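Local coordinates for calcium uptake protein 2, mitochondrial (Homo sapiens, PDB 6LB7) that binds calcium in an EF-hand loop and probably helps control calcium entry into mitochondria through the calcium uniporter, at residues Y27-F33 / L76-I82; R13-F17 / S36-M42; W210-T215 / V314-R318; F33-V37 / Y87-L91. All coordinates share one frame; numbering follows the deposited sequence.

Contact 1. Residues Y27-F33 / L76-I82; sequences YMTPRDF and LGDKGLI
Met-28 N donates to Ile-82 O over 2.9 Å, and Ile-82 N returns a weak bond to Met-28 O. This is a single antiparallel bridge, a hydrogen-bonded pair, between the loops that precede helices 30-38 and 84-94. It recalls the short bridge between paired EF-hand loops. Beside it, a capping box starts helix 30-38. Thr-29 OG1 accepts from Asp-32 N at 3.1 Å, and Asp-32 OD2 takes Thr-29 N from above its carboxylate plane. The Thr-29 hydroxyl also crosses to Asp-78 OD1, giving its proton to the anti lone pair at 3.0 Å. Its chi1 of 63° places OG1 between the backbone N and the carbonyl carbon, where it can serve both partners. A water joins Asp-78 OD1, Asp-32 OD1 and Arg-31 NH1, which probably eases the approach of the two carboxylates. Arg-31 N donates to Gly-77 O at 2.9 Å. Gly-77, just after helix 72-76, has positive phi. Packing follows. Pro-30 CD packs 3.6 Å from Gly-80 CA, close against the bare glycine backbone. Ile-82 packs against the first turn of helix 30-38, its CD1 3.8 Å from Phe-33 CB.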
loop_
_atom_site.group_PDB
_atom_site.type_symbol
_atom_site.label_atom_id
_atom_site.label_comp_id
_atom_site.label_asym_id
_atom_site.label_seq_id
_atom_site.Cartn_x
_atom_site.Cartn_y
_atom_site.Cartn_z
ATOM N N TYR B 27 1.797 0.727 32.729
ATOM C CA TYR B 27 3.049 0.914 32.016
ATOM C C TYR B 27 3.798 -0.409 31.932
ATOM O O TYR B 27 3.730 -1.239 32.842
ATOM C CB TYR B 27 3.928 1.981 32.683
ATOM C CG TYR B 27 3.277 3.354 32.711
ATOM C CD1 TYR B 27 2.521 3.766 33.805
ATOM C CD2 TYR B 27 3.380 4.218 31.628
ATOM C CE1 TYR B 27 1.912 5.017 33.826
ATOM C CE2 TYR B 27 2.798 5.469 31.639
ATOM C CZ TYR B 27 2.058 5.862 32.740
ATOM O OH TYR B 27 1.465 7.094 32.736
ATOM N N MET B 28 4.494 -0.605 30.817
ATOM C CA MET B 28 5.465 -1.674 30.661
ATOM C C MET B 28 6.862 -1.195 31.032
ATOM O O MET B 28 7.228 -0.051 30.770
ATOM C CB MET B 28 5.483 -2.155 29.214
ATOM C CG MET B 28 4.278 -2.907 28.770
ATOM S SD MET B 28 4.476 -3.210 26.993
ATOM C CE MET B 28 3.379 -4.608 26.797
ATOM N N THR B 29 7.653 -2.091 31.625
ATOM C CA THR B 29 9.097 -1.926 31.553
ATOM C C THR B 29 9.595 -2.425 30.205
ATOM O O THR B 29 8.877 -3.130 29.495
ATOM C CB THR B 29 9.796 -2.718 32.654
ATOM O OG1 THR B 29 9.532 -4.120 32.468
ATOM C CG2 THR B 29 9.333 -2.247 34.065
ATOM N N PRO B 30 10.830 -2.085 29.827
ATOM C CA PRO B 30 11.396 -2.674 28.594
ATOM C C PRO B 30 11.380 -4.199 28.601
ATOM O O PRO B 30 11.130 -4.823 27.563
ATOM C CB PRO B 30 12.822 -2.109 28.564
ATOM C CG PRO B 30 12.675 -0.760 29.268
ATOM C CD PRO B 30 11.668 -1.004 30.377
ATOM N N ARG B 31 11.602 -4.812 29.763
ATOM C CA ARG B 31 11.475 -6.260 29.896
ATOM C C ARG B 31 10.064 -6.720 29.537
ATOM O O ARG B 31 9.890 -7.663 28.745
ATOM C CB ARG B 31 11.837 -6.687 31.323
ATOM C CG ARG B 31 11.786 -8.207 31.594
ATOM C CD ARG B 31 12.324 -8.508 32.993
ATOM N NE ARG B 31 12.478 -9.930 33.265
ATOM C CZ ARG B 31 11.469 -10.725 33.612
ATOM N NH1 ARG B 31 10.248 -10.221 33.724
ATOM N NH2 ARG B 31 11.677 -12.019 33.846
ATOM N N ASP B 32 9.043 -6.071 30.121
ATOM C CA ASP B 32 7.653 -6.365 29.775
ATOM C C ASP B 32 7.429 -6.297 28.275
ATOM O O ASP B 32 6.751 -7.152 27.689
ATOM C CB ASP B 32 6.695 -5.363 30.430
ATOM C CG ASP B 32 6.622 -5.483 31.936
ATOM O OD1 ASP B 32 6.992 -6.535 32.498
ATOM O OD2 ASP B 32 6.144 -4.504 32.553
ATOM N N PHE B 33 7.900 -5.213 27.659
ATOM C CA PHE B 33 7.680 -5.004 26.236
ATOM C C PHE B 33 8.283 -6.140 25.422
ATOM O O PHE B 33 7.621 -6.712 24.545
ATOM C CB PHE B 33 8.278 -3.664 25.798
ATOM C CG PHE B 33 8.298 -3.493 24.314
ATOM C CD1 PHE B 33 7.121 -3.302 23.616
ATOM C CD2 PHE B 33 9.486 -3.557 23.618
ATOM C CE1 PHE B 33 7.138 -3.154 22.246
ATOM C CE2 PHE B 33 9.504 -3.428 22.251
ATOM C CZ PHE B 33 8.335 -3.229 21.567
ATOM N N LEU B 76 18.252 -2.257 29.694
ATOM C CA LEU B 76 17.375 -1.626 30.681
ATOM C C LEU B 76 16.635 -2.647 31.535
ATOM O O LEU B 76 16.466 -2.448 32.741
ATOM C CB LEU B 76 16.364 -0.720 29.984
ATOM C CG LEU B 76 16.943 0.565 29.401
ATOM C CD1 LEU B 76 15.890 1.244 28.522
ATOM C CD2 LEU B 76 17.393 1.466 30.542
ATOM N N GLY B 77 16.140 -3.712 30.932
ATOM C CA GLY B 77 15.406 -4.690 31.728
ATOM C C GLY B 77 14.178 -4.071 32.362
ATOM O O GLY B 77 13.339 -3.475 31.676
ATOM N N ASP B 78 14.068 -4.188 33.698
ATOM C CA ASP B 78 12.927 -3.639 34.433
ATOM C C ASP B 78 13.087 -2.158 34.740
ATOM O O ASP B 78 12.176 -1.540 35.314
ATOM C CB ASP B 78 12.708 -4.399 35.745
ATOM C CG ASP B 78 11.828 -5.636 35.573
ATOM O OD1 ASP B 78 10.914 -5.647 34.701
ATOM O OD2 ASP B 78 12.039 -6.599 36.331
ATOM N N LYS B 79 14.195 -1.571 34.307
ATOM C CA LYS B 79 14.493 -0.192 34.661
ATOM C C LYS B 79 14.091 0.748 33.509
ATOM O O LYS B 79 14.899 1.349 32.796
ATOM C CB LYS B 79 15.958 -0.114 35.062
ATOM C CG LYS B 79 16.739 0.911 34.477
ATOM C CD LYS B 79 16.737 2.117 35.228
ATOM C CE LYS B 79 17.467 2.990 34.705
ATOM N NZ LYS B 79 17.588 3.973 35.527
ATOM N N GLY B 80 12.781 0.915 33.430
ATOM C CA GLY B 80 12.235 1.845 32.462
ATOM C C GLY B 80 10.730 1.822 32.470
ATOM O O GLY B 80 10.087 1.073 33.210
ATOM N N LEU B 81 10.172 2.637 31.592
ATOM C CA LEU B 81 8.731 2.759 31.582
ATOM C C LEU B 81 8.317 3.123 30.168
ATOM O O LEU B 81 8.905 4.023 29.558
ATOM C CB LEU B 81 8.311 3.804 32.628
ATOM C CG LEU B 81 6.891 3.955 33.062
ATOM C CD1 LEU B 81 6.768 4.992 34.029
ATOM C CD2 LEU B 81 6.149 4.358 31.918
ATOM N N ILE B 82 7.275 2.424 29.719
ATOM C CA ILE B 82 6.770 2.519 28.357
ATOM C C ILE B 82 5.255 2.607 28.439
ATOM O O ILE B 82 4.608 1.727 29.023
ATOM C CB ILE B 82 7.192 1.317 27.495
ATOM C CG1 ILE B 82 8.721 1.201 27.400
ATOM C CG2 ILE B 82 6.539 1.401 26.114
ATOM C CD1 ILE B 82 9.198 -0.114 26.736
HETATM O O HOH W 1 9.274 -7.426 33.981
#

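Contact 2. Residues R13-F17 / S36-M42; sequences RFMQF and SVMFEQM
Arg-13 of helix 11-17 grips main-chain carbonyls where helix 30-38 ends and the chain runs on as a loop. The arginine side chain hydrogen-bonds carbonyls at the C-terminal end of that helix and in the loop after it, at a partly buried site. Arg-13 NH2 points almost straight at Ser-36 O, at 2.7 Å with an N-H...O angle of 178°. The carbonyl oxygen lies in the guanidinium plane. Arg-13 NH1 donates to Glu-40 O at 3.0 Å, along a lone pair in the carbonyl plane. A third approach, NH2 to Phe-39 O, is modelled too short to be trusted. The Arg-13 chain is extended from CG to NE, which lets the guanidinium span the gap to these oxygens. Arg-13 NE also meets a water at 3.1 Å. The Phe-17 ring lies flat over Ser-36, whose CA is 3.6 Å from the ring centroid in a CH-pi contact. Phe-17 CE2 sits over one face of the Arg-13 guanidinium, and the ring edge faces Glu-40 O. An alanine in place of Phe-17 takes the ring off the Arg-13 guanidinium and Ser-36 CA, and the guanidinium would probably be freer to tilt away from the carbonyls. Tyr-87 of helix 84-94 touches both Arg-13 and Ser-36. Helix 173-196 packs on Val-37 and Met-38, while Phe-14 and Met-15 reach Tyr-26 of strand 25-27.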
loop_
_atom_site.group_PDB
_atom_site.type_symbol
_atom_site.label_atom_id
_atom_site.label_comp_id
_atom_site.label_asym_id
_atom_site.label_seq_id
_atom_site.Cartn_x
_atom_site.Cartn_y
_atom_site.Cartn_z
ATOM N N ARG B 13 -4.092 -6.716 26.020
ATOM C CA ARG B 13 -2.803 -7.393 26.031
ATOM C C ARG B 13 -1.722 -6.527 26.667
ATOM O O ARG B 13 -0.874 -7.027 27.419
ATOM C CB ARG B 13 -2.415 -7.762 24.616
ATOM C CG ARG B 13 -1.020 -8.254 24.545
ATOM C CD ARG B 13 -0.687 -8.637 23.150
ATOM N NE ARG B 13 0.595 -9.322 23.113
ATOM C CZ ARG B 13 0.741 -10.617 23.345
ATOM N NH1 ARG B 13 -0.323 -11.361 23.633
ATOM N NH2 ARG B 13 1.939 -11.168 23.291
ATOM N N PHE B 14 -1.736 -5.225 26.379
ATOM C CA PHE B 14 -0.811 -4.316 27.047
ATOM C C PHE B 14 -0.954 -4.411 28.561
ATOM O O PHE B 14 0.034 -4.610 29.276
ATOM C CB PHE B 14 -1.049 -2.884 26.574
ATOM C CG PHE B 14 -0.250 -1.848 27.339
ATOM C CD1 PHE B 14 1.079 -1.610 27.032
ATOM C CD2 PHE B 14 -0.839 -1.109 28.361
ATOM C CE1 PHE B 14 1.815 -0.652 27.731
ATOM C CE2 PHE B 14 -0.114 -0.157 29.070
ATOM C CZ PHE B 14 1.215 0.078 28.754
ATOM N N MET B 15 -2.186 -4.289 29.067
ATOM C CA MET B 15 -2.336 -4.302 30.524
ATOM C C MET B 15 -2.059 -5.680 31.119
ATOM O O MET B 15 -1.576 -5.779 32.254
ATOM C CB MET B 15 -3.727 -3.811 30.916
ATOM C CG MET B 15 -3.845 -2.305 30.966
ATOM S SD MET B 15 -5.458 -1.702 31.519
ATOM C CE MET B 15 -6.467 -2.081 30.112
ATOM N N GLN B 16 -2.241 -6.756 30.355
ATOM C CA GLN B 16 -1.867 -8.082 30.837
ATOM C C GLN B 16 -0.357 -8.194 31.058
ATOM O O GLN B 16 0.086 -8.805 32.037
ATOM C CB GLN B 16 -2.362 -9.144 29.851
ATOM C CG GLN B 16 -1.463 -10.356 29.672
ATOM C CD GLN B 16 -2.079 -11.396 28.733
ATOM O OE1 GLN B 16 -2.510 -11.071 27.626
ATOM N NE2 GLN B 16 -2.131 -12.645 29.182
ATOM N N PHE B 17 0.452 -7.604 30.164
ATOM C CA PHE B 17 1.906 -7.664 30.300
ATOM C C PHE B 17 2.486 -6.535 31.142
ATOM O O PHE B 17 3.627 -6.647 31.598
ATOM C CB PHE B 17 2.577 -7.642 28.920
ATOM C CG PHE B 17 2.686 -8.990 28.287
ATOM C CD1 PHE B 17 3.811 -9.771 28.487
ATOM C CD2 PHE B 17 1.659 -9.481 27.491
ATOM C CE1 PHE B 17 3.910 -11.028 27.902
ATOM C CE2 PHE B 17 1.753 -10.721 26.905
ATOM C CZ PHE B 17 2.881 -11.498 27.120
ATOM N N SER B 36 6.138 -9.233 25.701
ATOM C CA SER B 36 4.881 -9.135 24.967
ATOM C C SER B 36 5.086 -9.301 23.463
ATOM O O SER B 36 4.153 -9.685 22.746
ATOM C CB SER B 36 4.205 -7.796 25.275
ATOM O OG SER B 36 4.722 -6.752 24.467
ATOM N N VAL B 37 6.288 -9.038 22.965
ATOM C CA VAL B 37 6.544 -9.205 21.543
ATOM C C VAL B 37 6.859 -10.664 21.214
ATOM O O VAL B 37 6.459 -11.183 20.169
ATOM C CB VAL B 37 7.680 -8.248 21.125
ATOM C CG1 VAL B 37 8.236 -8.623 19.772
ATOM C CG2 VAL B 37 7.176 -6.797 21.131
ATOM N N MET B 38 7.572 -11.348 22.095
ATOM C CA MET B 38 8.002 -12.705 21.799
ATOM C C MET B 38 6.932 -13.731 22.132
ATOM O O MET B 38 6.822 -14.742 21.436
ATOM C CB MET B 38 9.283 -13.028 22.570
ATOM C CG MET B 38 10.495 -12.228 22.079
ATOM S SD MET B 38 12.002 -13.033 22.613
ATOM C CE MET B 38 11.831 -12.891 24.393
ATOM N N PHE B 39 6.147 -13.494 23.187
ATOM C CA PHE B 39 5.245 -14.493 23.752
ATOM C C PHE B 39 3.795 -14.045 23.665
ATOM O O PHE B 39 3.491 -12.854 23.717
ATOM C CB PHE B 39 5.585 -14.788 25.219
ATOM C CG PHE B 39 7.038 -15.110 25.450
ATOM C CD1 PHE B 39 7.596 -16.271 24.932
ATOM C CD2 PHE B 39 7.844 -14.270 26.192
ATOM C CE1 PHE B 39 8.933 -16.568 25.136
ATOM C CE2 PHE B 39 9.185 -14.563 26.394
ATOM C CZ PHE B 39 9.729 -15.709 25.871
ATOM N N GLU B 40 2.891 -15.014 23.638
ATOM C CA GLU B 40 1.456 -14.670 23.676
ATOM C C GLU B 40 1.100 -14.518 25.144
ATOM O O GLU B 40 0.398 -13.595 25.439
ATOM C CB GLU B 40 0.606 -15.748 23.039
ATOM C CG GLU B 40 1.042 -16.055 21.647
ATOM C CD GLU B 40 -0.020 -16.830 20.910
ATOM O OE1 GLU B 40 -1.080 -16.253 20.691
ATOM O OE2 GLU B 40 0.234 -17.999 20.577
ATOM N N GLN B 41 1.676 -15.354 26.007
ATOM C CA GLN B 41 1.381 -15.294 27.455
ATOM C C GLN B 41 2.647 -15.372 28.300
ATOM O O GLN B 41 3.597 -16.010 27.896
ATOM C CB GLN B 41 0.471 -16.443 27.876
ATOM C CG GLN B 41 -0.981 -16.194 27.540
ATOM C CD GLN B 41 -1.902 -16.762 28.587
ATOM O OE1 GLN B 41 -1.467 -17.368 29.559
ATOM N NE2 GLN B 41 -3.193 -16.592 28.359
ATOM N N MET B 42 2.524 -14.752 29.454
ATOM C CA MET B 42 3.203 -14.618 30.749
ATOM C C MET B 42 3.994 -15.866 31.115
ATOM O O MET B 42 4.913 -15.715 31.915
ATOM C CB MET B 42 2.112 -14.386 31.783
ATOM C CG MET B 42 0.980 -15.339 31.698
ATOM S SD MET B 42 -0.323 -14.692 32.696
ATOM C CE MET B 42 -1.471 -14.162 31.588
HETATM O O HOH W 2 2.663 -7.258 22.228
#

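Contact 3. Residues W210-T215 / V314-R318; sequences WLLFFT and VLKNR
Phe-214 and Asn-317 bring their CA atoms within 5.6 Å, where helix 204-211 gives way to a type I turn from Leu-212 to Thr-215 against helix 308-320. Bends at chi2 (-64°) and chi3 (-26°) bring the Arg-318 guanidinium between the Trp-210 and Phe-214 rings. It lies flat on the Trp-210 ring in a cation-pi stack, with centres 3.7 Å apart. The Phe-214 ring comes edge-on to the opposite face. Arg-318 NH1 donates to Trp-210 O at 2.8 Å, and Phe-213 N reaches that oxygen from the other side of its carbonyl plane. Glu-191 takes a salt bridge from Arg-318 NH2 and a hydrogen bond from Trp-210 NE1. A leucine in place of Arg-318 would probably cost Glu-191 this salt bridge and Trp-210 O one of its donors. Thr-215 OG1 donates to Asn-317 OD1 at 2.9 Å. Val-314 CG1 packs 3.9 Å from Leu-212 CD2. Helix 220-230 packs on Leu-212 and Val-314, helix 239-249 on Leu-211 and Leu-315, and helix 288-298 on Leu-211 and Val-314.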
loop_
_atom_site.group_PDB
_atom_site.type_symbol
_atom_site.label_atom_id
_atom_site.label_comp_id
_atom_site.label_asym_id
_atom_site.label_seq_id
_atom_site.Cartn_x
_atom_site.Cartn_y
_atom_site.Cartn_z
ATOM N N TRP B 210 10.232 -21.316 15.683
ATOM C CA TRP B 210 10.013 -19.872 15.623
ATOM C C TRP B 210 8.931 -19.529 14.599
ATOM O O TRP B 210 8.002 -18.761 14.877
ATOM C CB TRP B 210 11.328 -19.160 15.274
ATOM C CG TRP B 210 11.130 -17.706 14.970
ATOM C CD1 TRP B 210 11.064 -16.669 15.879
ATOM C CD2 TRP B 210 10.995 -17.109 13.671
ATOM N NE1 TRP B 210 10.889 -15.483 15.220
ATOM C CE2 TRP B 210 10.845 -15.725 13.866
ATOM C CE3 TRP B 210 10.972 -17.616 12.365
ATOM C CZ2 TRP B 210 10.663 -14.832 12.800
ATOM C CZ3 TRP B 210 10.790 -16.723 11.300
ATOM C CH2 TRP B 210 10.640 -15.347 11.529
ATOM N N LEU B 211 9.029 -20.104 13.398
ATOM C CA LEU B 211 8.150 -19.688 12.306
ATOM C C LEU B 211 6.691 -20.004 12.614
ATOM O O LEU B 211 5.796 -19.235 12.253
ATOM C CB LEU B 211 8.591 -20.365 11.004
ATOM C CG LEU B 211 7.858 -20.067 9.694
ATOM C CD1 LEU B 211 8.047 -18.645 9.305
ATOM C CD2 LEU B 211 8.375 -20.974 8.578
ATOM N N LEU B 212 6.438 -21.125 13.283
ATOM C CA LEU B 212 5.104 -21.628 13.571
ATOM C C LEU B 212 4.615 -21.227 14.955
ATOM O O LEU B 212 3.548 -21.669 15.376
ATOM C CB LEU B 212 5.092 -23.167 13.445
ATOM C CG LEU B 212 5.336 -23.717 12.037
ATOM C CD1 LEU B 212 5.576 -25.221 12.070
ATOM C CD2 LEU B 212 4.134 -23.383 11.174
ATOM N N PHE B 213 5.369 -20.399 15.669
ATOM C CA PHE B 213 5.062 -20.133 17.070
ATOM C C PHE B 213 3.693 -19.481 17.258
ATOM O O PHE B 213 3.031 -19.734 18.268
ATOM C CB PHE B 213 6.152 -19.260 17.665
ATOM C CG PHE B 213 6.100 -19.163 19.162
ATOM C CD1 PHE B 213 6.384 -20.259 19.945
ATOM C CD2 PHE B 213 5.774 -17.972 19.777
ATOM C CE1 PHE B 213 6.341 -20.171 21.321
ATOM C CE2 PHE B 213 5.730 -17.879 21.165
ATOM C CZ PHE B 213 6.017 -18.968 21.931
ATOM N N PHE B 214 3.254 -18.644 16.317
ATOM C CA PHE B 214 1.957 -17.982 16.418
ATOM C C PHE B 214 0.896 -18.624 15.528
ATOM O O PHE B 214 -0.129 -17.994 15.232
ATOM C CB PHE B 214 2.104 -16.493 16.095
ATOM C CG PHE B 214 2.897 -15.738 17.125
ATOM C CD1 PHE B 214 2.370 -15.497 18.386
ATOM C CD2 PHE B 214 4.181 -15.301 16.845
ATOM C CE1 PHE B 214 3.107 -14.810 19.347
ATOM C CE2 PHE B 214 4.926 -14.618 17.792
ATOM C CZ PHE B 214 4.391 -14.374 19.054
ATOM N N THR B 215 1.118 -19.864 15.102
ATOM C CA THR B 215 0.246 -20.553 14.157
ATOM C C THR B 215 -0.550 -21.620 14.898
ATOM O O THR B 215 0.016 -22.615 15.353
ATOM C CB THR B 215 1.061 -21.186 13.034
ATOM O OG1 THR B 215 1.648 -20.150 12.240
ATOM C CG2 THR B 215 0.159 -22.061 12.165
ATOM N N VAL B 314 1.032 -18.345 7.469
ATOM C CA VAL B 314 1.900 -18.471 8.644
ATOM C C VAL B 314 2.759 -17.218 8.819
ATOM O O VAL B 314 2.974 -16.747 9.943
ATOM C CB VAL B 314 2.757 -19.749 8.531
ATOM C CG1 VAL B 314 3.859 -19.784 9.607
ATOM C CG2 VAL B 314 1.872 -21.004 8.628
ATOM N N LEU B 315 3.267 -16.670 7.716
ATOM C CA LEU B 315 4.029 -15.430 7.774
ATOM C C LEU B 315 3.193 -14.310 8.361
ATOM O O LEU B 315 3.687 -13.507 9.165
ATOM C CB LEU B 315 4.514 -15.041 6.373
ATOM C CG LEU B 315 5.643 -15.884 5.788
ATOM C CD1 LEU B 315 6.124 -15.271 4.489
ATOM C CD2 LEU B 315 6.772 -15.990 6.785
ATOM N N LYS B 316 1.920 -14.234 7.960
ATOM C CA LYS B 316 1.030 -13.240 8.541
ATOM C C LYS B 316 0.746 -13.531 10.008
ATOM O O LYS B 316 0.628 -12.593 10.796
ATOM C CB LYS B 316 -0.257 -13.142 7.719
ATOM C CG LYS B 316 -0.069 -12.381 6.396
ATOM C CD LYS B 316 -1.376 -12.242 5.618
ATOM C CE LYS B 316 -1.478 -13.264 4.486
ATOM N NZ LYS B 316 -2.808 -13.950 4.390
ATOM N N ASN B 317 0.662 -14.804 10.413
ATOM C CA ASN B 317 0.641 -15.096 11.849
ATOM C C ASN B 317 1.863 -14.479 12.539
ATOM O O ASN B 317 1.737 -13.861 13.600
ATOM C CB ASN B 317 0.613 -16.610 12.127
ATOM C CG ASN B 317 -0.617 -17.334 11.540
ATOM O OD1 ASN B 317 -0.526 -18.511 11.189
ATOM N ND2 ASN B 317 -1.757 -16.651 11.468
ATOM N N ARG B 318 3.065 -14.679 11.971
ATOM C CA ARG B 318 4.285 -14.146 12.588
ATOM C C ARG B 318 4.188 -12.637 12.758
ATOM O O ARG B 318 4.363 -12.111 13.860
ATOM C CB ARG B 318 5.524 -14.472 11.751
ATOM C CG ARG B 318 6.185 -15.851 11.912
ATOM C CD ARG B 318 6.791 -16.155 13.296
ATOM N NE ARG B 318 7.217 -15.007 14.079
ATOM C CZ ARG B 318 7.632 -15.070 15.348
ATOM N NH1 ARG B 318 7.688 -16.235 15.996
ATOM N NH2 ARG B 318 7.989 -13.953 15.981
#

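Contact 4. Residues F33-V37 / Y87-L91; sequences FLFSV and YLFLL
Ser-36 OG, 3.5 Å from Tyr-87 CE2, has two polar partners. It donates to Phe-33 O at 2.9 Å, and it accepts from a water that is 2.6 Å from Tyr-87 OH. Phe-33 O also accepts from Val-37 N in the helix, so the serine hydroxyl is a second donor to one carbonyl. The water bridges Ser-36 and Tyr-87, linking the two helices. The rest is apolar packing between helices 30-38 and 84-94; the axes of segments 33-37 and 87-91 pass 11.7 Å apart at a crossing angle of -51°. Phe-33 lies at its centre. With CG opposite the backbone N (chi1 170°), its ring swings out toward the other helix. Leu-90 CD1 sits over one face in a CH-pi contact, 4.0 Å from the ring centroid. Val-37 CG2 lies over the opposite face. Tyr-87 meets Phe-33 edge to edge, CD2 to CD1 at 3.9 Å. Farther along, Val-37 CG2 and Leu-91 CD2 slide past each other at 4.0 Å. Met-28 touches Phe-33, Ser-36 and Tyr-87, and Phe-14 of helix 11-17 meets the tyrosine ring. Helix 173-196 packs on Leu-34 and Val-37, helix 118-129 backs Leu-88 and Phe-89, and a neighbouring subunit packs on Leu-88 and Leu-91.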
loop_
_atom_site.group_PDB
_atom_site.type_symbol
_atom_site.label_atom_id
_atom_site.label_comp_id
_atom_site.label_asym_id
_atom_site.label_seq_id
_atom_site.Cartn_x
_atom_site.Cartn_y
_atom_site.Cartn_z
ATOM N N PHE B 33 7.900 -5.213 27.659
ATOM C CA PHE B 33 7.680 -5.004 26.236
ATOM C C PHE B 33 8.283 -6.140 25.422
ATOM O O PHE B 33 7.621 -6.712 24.545
ATOM C CB PHE B 33 8.278 -3.664 25.798
ATOM C CG PHE B 33 8.298 -3.493 24.314
ATOM C CD1 PHE B 33 7.121 -3.302 23.616
ATOM C CD2 PHE B 33 9.486 -3.557 23.618
ATOM C CE1 PHE B 33 7.138 -3.154 22.246
ATOM C CE2 PHE B 33 9.504 -3.428 22.251
ATOM C CZ PHE B 33 8.335 -3.229 21.567
ATOM N N LEU B 34 9.545 -6.476 25.696
ATOM C CA LEU B 34 10.201 -7.556 24.964
ATOM C C LEU B 34 9.413 -8.859 25.071
ATOM O O LEU B 34 9.221 -9.553 24.068
ATOM C CB LEU B 34 11.624 -7.754 25.484
ATOM C CG LEU B 34 12.578 -6.600 25.207
ATOM C CD1 LEU B 34 13.826 -6.745 26.065
ATOM C CD2 LEU B 34 12.921 -6.519 23.711
ATOM N N PHE B 35 8.917 -9.188 26.274
ATOM C CA PHE B 35 8.143 -10.416 26.460
ATOM C C PHE B 35 6.826 -10.373 25.690
ATOM O O PHE B 35 6.419 -11.373 25.087
ATOM C CB PHE B 35 7.877 -10.658 27.946
ATOM C CG PHE B 35 9.089 -11.102 28.720
ATOM C CD1 PHE B 35 10.299 -11.327 28.085
ATOM C CD2 PHE B 35 9.009 -11.333 30.075
ATOM C CE1 PHE B 35 11.408 -11.748 28.790
ATOM C CE2 PHE B 35 10.113 -11.754 30.781
ATOM C CZ PHE B 35 11.316 -11.959 30.134
ATOM N N SER B 36 6.138 -9.233 25.701
ATOM C CA SER B 36 4.881 -9.135 24.967
ATOM C C SER B 36 5.086 -9.301 23.463
ATOM O O SER B 36 4.153 -9.685 22.746
ATOM C CB SER B 36 4.205 -7.796 25.275
ATOM O OG SER B 36 4.722 -6.752 24.467
ATOM N N VAL B 37 6.288 -9.038 22.965
ATOM C CA VAL B 37 6.544 -9.205 21.543
ATOM C C VAL B 37 6.859 -10.664 21.214
ATOM O O VAL B 37 6.459 -11.183 20.169
ATOM C CB VAL B 37 7.680 -8.248 21.125
ATOM C CG1 VAL B 37 8.236 -8.623 19.772
ATOM C CG2 VAL B 37 7.176 -6.797 21.131
ATOM N N TYR B 87 3.989 1.791 23.349
ATOM C CA TYR B 87 3.889 0.374 22.981
ATOM C C TYR B 87 3.326 0.201 21.565
ATOM O O TYR B 87 3.900 -0.517 20.740
ATOM C CB TYR B 87 3.034 -0.347 24.044
ATOM C CG TYR B 87 2.462 -1.699 23.668
ATOM C CD1 TYR B 87 1.108 -1.844 23.372
ATOM C CD2 TYR B 87 3.269 -2.840 23.630
ATOM C CE1 TYR B 87 0.575 -3.102 23.037
ATOM C CE2 TYR B 87 2.748 -4.092 23.280
ATOM C CZ TYR B 87 1.409 -4.213 22.991
ATOM O OH TYR B 87 0.892 -5.443 22.667
ATOM N N LEU B 88 2.226 0.889 21.246
ATOM C CA LEU B 88 1.666 0.797 19.896
ATOM C C LEU B 88 2.629 1.343 18.846
ATOM O O LEU B 88 2.740 0.791 17.747
ATOM C CB LEU B 88 0.337 1.549 19.818
ATOM C CG LEU B 88 -0.834 1.083 20.689
ATOM C CD1 LEU B 88 -2.073 1.874 20.278
ATOM C CD2 LEU B 88 -1.048 -0.431 20.533
ATOM N N PHE B 89 3.321 2.437 19.162
ATOM C CA PHE B 89 4.289 2.994 18.225
ATOM C C PHE B 89 5.414 2.006 17.927
ATOM O O PHE B 89 5.777 1.789 16.762
ATOM C CB PHE B 89 4.850 4.303 18.778
ATOM C CG PHE B 89 5.928 4.885 17.926
ATOM C CD1 PHE B 89 7.242 4.878 18.353
ATOM C CD2 PHE B 89 5.626 5.395 16.673
ATOM C CE1 PHE B 89 8.235 5.407 17.546
ATOM C CE2 PHE B 89 6.611 5.908 15.868
ATOM C CZ PHE B 89 7.914 5.914 16.306
ATOM N N LEU B 90 5.984 1.404 18.976
ATOM C CA LEU B 90 7.049 0.422 18.797
ATOM C C LEU B 90 6.556 -0.787 18.011
ATOM O O LEU B 90 7.278 -1.325 17.170
ATOM C CB LEU B 90 7.590 -0.007 20.159
ATOM C CG LEU B 90 8.272 1.078 20.997
ATOM C CD1 LEU B 90 8.430 0.617 22.419
ATOM C CD2 LEU B 90 9.651 1.481 20.411
ATOM N N LEU B 91 5.307 -1.200 18.232
ATOM C CA LEU B 91 4.806 -2.354 17.502
ATOM C C LEU B 91 4.691 -2.046 16.016
ATOM O O LEU B 91 5.015 -2.893 15.183
ATOM C CB LEU B 91 3.447 -2.808 18.060
ATOM C CG LEU B 91 3.323 -3.573 19.379
ATOM C CD1 LEU B 91 1.851 -3.979 19.539
ATOM C CD2 LEU B 91 4.212 -4.809 19.414
HETATM O O HOH W 2 2.663 -7.258 22.228
#

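In the fold
Contacts 1, 2 and 4 all use helix 30-38 and form one cluster. The centre of contact 4 is about 10 Å from that of contact 1 and about 9 Å from that of contact 2. Met-28 CE of contact 1 lies 3.4 Å from Ser-36 OG, which belongs to contacts 2 and 4. One water belongs to both contact 2 and contact 4. Contact 3 is about 25 Å from contact 1, centre to centre, but about 16 Å from contact 2 and about 17 Å from contact 4, and touches both. Phe-213 CE2 lies 3.3 Å from Met-38 O. The calcium ligands Asp-109, Asp-111, Asn-113, Met-115 and Glu-120 belong to none of the contacts. Helix 118-129, which carries Glu-120, packs on helix 84-94 of contact 4.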